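Local structure of prephenate dehydrogenase (Corynebacterium glutamicum ATCC 13032, 3KTD) at residues L24-N38 against E50-R64. The protein probably catalyses the NAD(P)+-dependent oxidation of prephenate. Sequence-based numbering, arbitrary orientation. Where two conformers were deposited one is given.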
loop_
_atom_site.group_PDB
_atom_site.type_symbol
_atom_site.label_atom_id
_atom_site.label_comp_id
_atom_site.label_asym_id
_atom_site.label_seq_id
_atom_site.Cartn_x
_atom_site.Cartn_y
_atom_site.Cartn_z
ATOM N N LEU A 24 28.762 -3.690 -1.303
ATOM C CA LEU A 24 30.093 -3.748 -1.895
ATOM C C LEU A 24 30.290 -2.563 -2.822
ATOM O O LEU A 24 31.341 -1.909 -2.796
ATOM C CB LEU A 24 30.289 -5.047 -2.682
ATOM C CG LEU A 24 31.604 -5.235 -3.456
ATOM C CD1 LEU A 24 32.735 -5.587 -2.537
ATOM C CD2 LEU A 24 31.459 -6.312 -4.513
ATOM N N ARG A 25 29.273 -2.287 -3.636
ATOM C CA ARG A 25 29.351 -1.198 -4.605
ATOM C C ARG A 25 29.467 0.164 -3.924
ATOM O O ARG A 25 30.296 0.986 -4.331
ATOM C CB ARG A 25 28.138 -1.195 -5.538
ATOM C CG ARG A 25 28.087 -2.304 -6.581
ATOM C CD ARG A 25 26.782 -2.179 -7.382
ATOM N NE ARG A 25 26.656 -3.131 -8.486
ATOM C CZ ARG A 25 27.276 -3.027 -9.660
ATOM N NH1 ARG A 25 28.110 -2.023 -9.904
ATOM N NH2 ARG A 25 27.077 -3.951 -10.593
ATOM N N ASP A 26 28.638 0.406 -2.903
ATOM C CA ASP A 26 28.652 1.697 -2.206
ATOM C C ASP A 26 29.955 1.905 -1.421
ATOM O O ASP A 26 30.476 3.020 -1.368
ATOM C CB ASP A 26 27.437 1.851 -1.276
ATOM C CG ASP A 26 26.147 2.195 -2.021
ATOM O OD1 ASP A 26 26.217 2.715 -3.165
ATOM O OD2 ASP A 26 25.051 1.964 -1.448
ATOM N N LEU A 27 30.470 0.837 -0.817
ATOM C CA LEU A 27 31.719 0.905 -0.074
ATOM C C LEU A 27 32.890 1.156 -1.005
ATOM O O LEU A 27 33.851 1.832 -0.630
ATOM C CB LEU A 27 31.967 -0.381 0.711
ATOM C CG LEU A 27 31.145 -0.576 1.987
ATOM C CD1 LEU A 27 31.444 -1.924 2.602
ATOM C CD2 LEU A 27 31.394 0.542 2.996
ATOM N N HIS A 28 32.804 0.601 -2.212
ATOM C CA HIS A 28 33.848 0.764 -3.219
ATOM C C HIS A 28 33.816 2.190 -3.738
ATOM O O HIS A 28 34.862 2.817 -3.900
ATOM C CB HIS A 28 33.637 -0.230 -4.363
ATOM C CG HIS A 28 34.759 -0.280 -5.351
ATOM N ND1 HIS A 28 35.953 -0.921 -5.092
ATOM C CD2 HIS A 28 34.854 0.195 -6.615
ATOM C CE1 HIS A 28 36.741 -0.823 -6.145
ATOM N NE2 HIS A 28 36.096 -0.154 -7.085
ATOM N N ALA A 29 32.605 2.691 -3.987
ATOM C CA ALA A 29 32.388 4.071 -4.434
ATOM C C ALA A 29 32.985 5.028 -3.403
ATOM O O ALA A 29 33.798 5.891 -3.748
ATOM C CB ALA A 29 30.885 4.353 -4.638
ATOM N N ALA A 30 32.610 4.833 -2.136
ATOM C CA ALA A 30 33.141 5.623 -1.016
ATOM C C ALA A 30 34.626 5.359 -0.744
ATOM O O ALA A 30 35.181 5.919 0.191
ATOM C CB ALA A 30 32.325 5.372 0.259
ATOM N N ASN A 31 35.244 4.486 -1.540
ATOM C CA ASN A 31 36.684 4.218 -1.507
ATOM C C ASN A 31 37.209 3.506 -0.262
ATOM O O ASN A 31 38.391 3.640 0.057
ATOM C CB ASN A 31 37.491 5.511 -1.752
ATOM C CG ASN A 31 38.975 5.244 -2.022
ATOM O OD1 ASN A 31 39.350 4.180 -2.526
ATOM N ND2 ASN A 31 39.823 6.212 -1.680
ATOM N N HIS A 32 36.364 2.746 0.436
ATOM C CA HIS A 32 36.769 1.975 1.617
ATOM C C HIS A 32 37.222 0.573 1.200
ATOM O O HIS A 32 36.683 0.008 0.252
ATOM C CB HIS A 32 35.603 1.847 2.611
ATOM C CG HIS A 32 35.195 3.138 3.256
ATOM N ND1 HIS A 32 34.087 3.854 2.856
ATOM C CD2 HIS A 32 35.738 3.833 4.285
ATOM C CE1 HIS A 32 33.970 4.936 3.604
ATOM N NE2 HIS A 32 34.959 4.946 4.480
ATOM N N SER A 33 38.188 0.014 1.925
ATOM C CA SER A 33 38.699 -1.328 1.665
ATOM C C SER A 33 37.593 -2.368 1.833
ATOM O O SER A 33 37.028 -2.496 2.912
ATOM C CB SER A 33 39.852 -1.634 2.627
ATOM O OG SER A 33 40.392 -2.921 2.379
ATOM N N VAL A 34 37.299 -3.112 0.769
ATOM C CA VAL A 34 36.237 -4.116 0.809
ATOM C C VAL A 34 36.429 -5.234 -0.218
ATOM O O VAL A 34 36.974 -5.021 -1.308
ATOM C CB VAL A 34 34.855 -3.460 0.570
ATOM C CG1 VAL A 34 34.779 -2.852 -0.827
ATOM C CG2 VAL A 34 33.734 -4.468 0.770
ATOM N N PHE A 35 35.976 -6.427 0.145
ATOM C CA PHE A 35 36.020 -7.588 -0.742
ATOM C C PHE A 35 34.908 -8.558 -0.335
ATOM O O PHE A 35 34.333 -8.419 0.738
ATOM C CB PHE A 35 37.415 -8.247 -0.729
ATOM C CG PHE A 35 37.804 -8.862 0.587
ATOM C CD1 PHE A 35 38.134 -8.070 1.675
ATOM C CD2 PHE A 35 37.888 -10.236 0.724
ATOM C CE1 PHE A 35 38.498 -8.641 2.892
ATOM C CE2 PHE A 35 38.256 -10.818 1.934
ATOM C CZ PHE A 35 38.558 -10.019 3.018
ATOM N N GLY A 36 34.576 -9.523 -1.183
ATOM C CA GLY A 36 33.461 -10.411 -0.862
ATOM C C GLY A 36 33.397 -11.731 -1.596
ATOM O O GLY A 36 34.225 -12.030 -2.455
ATOM N N TYR A 37 32.387 -12.517 -1.237
ATOM C CA TYR A 37 32.197 -13.853 -1.770
ATOM C C TYR A 37 30.797 -14.027 -2.339
ATOM O O TYR A 37 29.808 -13.637 -1.713
ATOM C CB TYR A 37 32.474 -14.882 -0.664
ATOM C CG TYR A 37 31.787 -16.220 -0.829
ATOM C CD1 TYR A 37 32.229 -17.149 -1.766
ATOM C CD2 TYR A 37 30.707 -16.566 -0.031
ATOM C CE1 TYR A 37 31.602 -18.381 -1.917
ATOM C CE2 TYR A 37 30.076 -17.789 -0.172
ATOM C CZ TYR A 37 30.526 -18.695 -1.121
ATOM O OH TYR A 37 29.886 -19.912 -1.265
ATOM N N ASN A 38 30.743 -14.592 -3.543
ATOM C CA ASN A 38 29.506 -14.999 -4.198
ATOM C C ASN A 38 29.676 -16.479 -4.499
ATOM O O ASN A 38 30.719 -16.881 -5.013
ATOM C CB ASN A 38 29.304 -14.219 -5.498
ATOM C CG ASN A 38 27.920 -14.434 -6.121
ATOM O OD1 ASN A 38 27.190 -15.353 -5.746
ATOM N ND2 ASN A 38 27.556 -13.577 -7.072
ATOM N N GLU A 50 34.166 -6.196 -13.542
ATOM C CA GLU A 50 33.692 -4.807 -13.468
ATOM C C GLU A 50 34.596 -3.932 -12.576
ATOM O O GLU A 50 34.399 -2.714 -12.498
ATOM C CB GLU A 50 32.244 -4.775 -12.972
ATOM C CG GLU A 50 31.540 -3.425 -13.074
ATOM C CD GLU A 50 30.077 -3.495 -12.671
ATOM O OE1 GLU A 50 29.579 -4.615 -12.425
ATOM O OE2 GLU A 50 29.419 -2.432 -12.598
ATOM N N GLY A 51 35.577 -4.549 -11.906
ATOM C CA GLY A 51 36.529 -3.828 -11.057
ATOM C C GLY A 51 36.518 -4.216 -9.586
ATOM O O GLY A 51 37.429 -3.843 -8.843
ATOM N N PHE A 52 35.504 -4.970 -9.159
ATOM C CA PHE A 52 35.362 -5.356 -7.748
ATOM C C PHE A 52 36.248 -6.532 -7.339
ATOM O O PHE A 52 36.685 -7.309 -8.174
ATOM C CB PHE A 52 33.905 -5.678 -7.444
ATOM C CG PHE A 52 32.969 -4.564 -7.770
ATOM C CD1 PHE A 52 32.907 -3.445 -6.968
ATOM C CD2 PHE A 52 32.157 -4.629 -8.880
ATOM C CE1 PHE A 52 32.047 -2.405 -7.265
ATOM C CE2 PHE A 52 31.281 -3.590 -9.185
ATOM C CZ PHE A 52 31.229 -2.479 -8.374
ATOM N N ASP A 53 36.505 -6.652 -6.041
ATOM C CA ASP A 53 37.363 -7.713 -5.493
ATOM C C ASP A 53 36.489 -8.833 -4.897
ATOM O O ASP A 53 36.122 -8.806 -3.725
ATOM C CB ASP A 53 38.329 -7.112 -4.457
ATOM C CG ASP A 53 39.276 -8.139 -3.872
ATOM O OD1 ASP A 53 39.054 -9.338 -4.132
ATOM O OD2 ASP A 53 40.228 -7.757 -3.145
ATOM N N VAL A 54 36.173 -9.826 -5.726
ATOM C CA VAL A 54 35.224 -10.880 -5.369
ATOM C C VAL A 54 35.775 -12.272 -5.670
ATOM O O VAL A 54 36.551 -12.452 -6.600
ATOM C CB VAL A 54 33.886 -10.671 -6.131
ATOM C CG1 VAL A 54 32.900 -11.763 -5.808
ATOM C CG2 VAL A 54 33.288 -9.306 -5.804
ATOM N N SER A 55 35.365 -13.250 -4.866
ATOM C CA SER A 55 35.791 -14.642 -5.020
ATOM C C SER A 55 34.596 -15.585 -4.879
ATOM O O SER A 55 33.547 -15.199 -4.369
ATOM C CB SER A 55 36.855 -14.986 -3.969
ATOM O OG SER A 55 37.226 -16.356 -4.020
ATOM N N ALA A 56 34.745 -16.809 -5.368
ATOM C CA ALA A 56 33.704 -17.823 -5.218
ATOM C C ALA A 56 34.235 -18.954 -4.342
ATOM O O ALA A 56 33.635 -20.023 -4.253
ATOM C CB ALA A 56 33.247 -18.339 -6.583
ATOM N N ASP A 57 35.349 -18.673 -3.669
ATOM C CA ASP A 57 36.042 -19.617 -2.809
ATOM C C ASP A 57 35.821 -19.182 -1.348
ATOM O O ASP A 57 36.550 -18.331 -0.823
ATOM C CB ASP A 57 37.526 -19.607 -3.185
ATOM C CG ASP A 57 38.332 -20.669 -2.469
ATOM O OD1 ASP A 57 37.845 -21.228 -1.465
ATOM O OD2 ASP A 57 39.477 -20.938 -2.903
ATOM N N LEU A 58 34.816 -19.762 -0.696
ATOM C CA LEU A 58 34.475 -19.384 0.678
ATOM C C LEU A 58 35.606 -19.621 1.673
ATOM O O LEU A 58 35.860 -18.785 2.544
ATOM C CB LEU A 58 33.222 -20.116 1.152
ATOM C CG LEU A 58 32.767 -19.744 2.566
ATOM C CD1 LEU A 58 32.360 -18.276 2.675
ATOM C CD2 LEU A 58 31.644 -20.637 2.968
ATOM N N GLU A 59 36.278 -20.762 1.560
ATOM C CA GLU A 59 37.399 -21.068 2.453
ATOM C C GLU A 59 38.511 -20.024 2.309
ATOM O O GLU A 59 39.072 -19.567 3.308
ATOM C CB GLU A 59 37.967 -22.469 2.193
ATOM C CG GLU A 59 38.864 -22.968 3.343
ATOM C CD GLU A 59 39.852 -24.058 2.941
ATOM O OE1 GLU A 59 40.030 -24.310 1.726
ATOM O OE2 GLU A 59 40.474 -24.653 3.855
ATOM N N ALA A 60 38.824 -19.653 1.069
ATOM C CA ALA A 60 39.894 -18.691 0.805
ATOM C C ALA A 60 39.538 -17.313 1.349
ATOM O O ALA A 60 40.390 -16.640 1.942
ATOM C CB ALA A 60 40.203 -18.612 -0.677
ATOM N N THR A 61 38.279 -16.909 1.161
ATOM C CA THR A 61 37.816 -15.603 1.618
ATOM C C THR A 61 37.927 -15.481 3.128
ATOM O O THR A 61 38.435 -14.481 3.632
ATOM C CB THR A 61 36.362 -15.328 1.197
ATOM O OG1 THR A 61 36.262 -15.346 -0.231
ATOM C CG2 THR A 61 35.898 -13.971 1.711
ATOM N N LEU A 62 37.465 -16.500 3.845
ATOM C CA LEU A 62 37.501 -16.489 5.307
ATOM C C LEU A 62 38.929 -16.537 5.854
ATOM O O LEU A 62 39.212 -15.940 6.894
ATOM C CB LEU A 62 36.666 -17.640 5.872
ATOM C CG LEU A 62 35.155 -17.531 5.631
ATOM C CD1 LEU A 62 34.437 -18.837 5.950
ATOM C CD2 LEU A 62 34.557 -16.393 6.444
ATOM N N GLN A 63 39.822 -17.242 5.157
ATOM C CA GLN A 63 41.236 -17.305 5.546
ATOM C C GLN A 63 41.853 -15.902 5.535
ATOM O O GLN A 63 42.552 -15.507 6.469
ATOM C CB GLN A 63 42.010 -18.230 4.605
ATOM C CG GLN A 63 43.486 -18.402 4.997
ATOM C CD GLN A 63 44.255 -19.336 4.063
ATOM O OE1 GLN A 63 44.115 -19.273 2.836
ATOM N NE2 GLN A 63 45.087 -20.198 4.647
ATOM N N ARG A 64 41.571 -15.168 4.460
ATOM C CA ARG A 64 42.031 -13.795 4.264
ATOM C C ARG A 64 41.333 -12.862 5.235
ATOM O O ARG A 64 41.949 -11.956 5.789
ATOM C CB ARG A 64 41.737 -13.354 2.822
ATOM C CG ARG A 64 42.022 -11.886 2.508
ATOM C CD ARG A 64 41.665 -11.566 1.064
ATOM N NE ARG A 64 41.525 -10.131 0.813
ATOM C CZ ARG A 64 41.121 -9.601 -0.344
ATOM N NH1 ARG A 64 40.804 -10.377 -1.380
ATOM N NH2 ARG A 64 41.026 -8.285 -0.470
HETATM O O HOH W 1 41.853 -6.041 1.890
HETATM O O HOH W 2 36.528 -3.935 -4.413
#
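Gly36 and Ser55 illustrate how two parallel strands share their polar backbone atoms. Gly36 N donates to Asp53 O (3.1 Å), Gly36 O accepts from Ser55 N (2.9 Å), and Asn38 N closes the series on Ser55 O (3.0 Å). On its other edge the strand 34-37 is bonded to Val11, Ile13 and Gly15. Beside the pairing, the guanidinium of Arg64 lies flat over the Phe35 ring, planes 2° apart, a cation-pi stack with Arg64 CZ 3.6 Å from the Phe35 centroid. Asp53 OD2 holds that group in place, taking both Arg64 NH2 (2.8 Å) and Arg64 NH1 in a salt bridge, from one face of the carboxylate. Leu58 CD1 makes a CH-pi contact over one face of the Tyr37 ring, while Ser55 OG accepts from Asp57 N in an ST turn and Asp57 N-caps helix 58-67, its OD1 accepting from Ala60 N. On helix 18-29, the extended chain of Arg25 passes the Phe52 ring edge to a two-nitrogen salt bridge, Arg25 NH1 to Glu50 OE2 (3.0 Å) and NH2 to OE1; Arg25 NE bonds Ser137 OG. The edge of Phe52 meets the face of His28, and Leu24 CD2 packs on Phe52 CB and Val54 CG2. Strand 34-37, helix 41-49 and strand 54-55 form the beta-alpha-beta unit at the sheet margin, characteristic of a Rossmann-type nucleotide-binding domain.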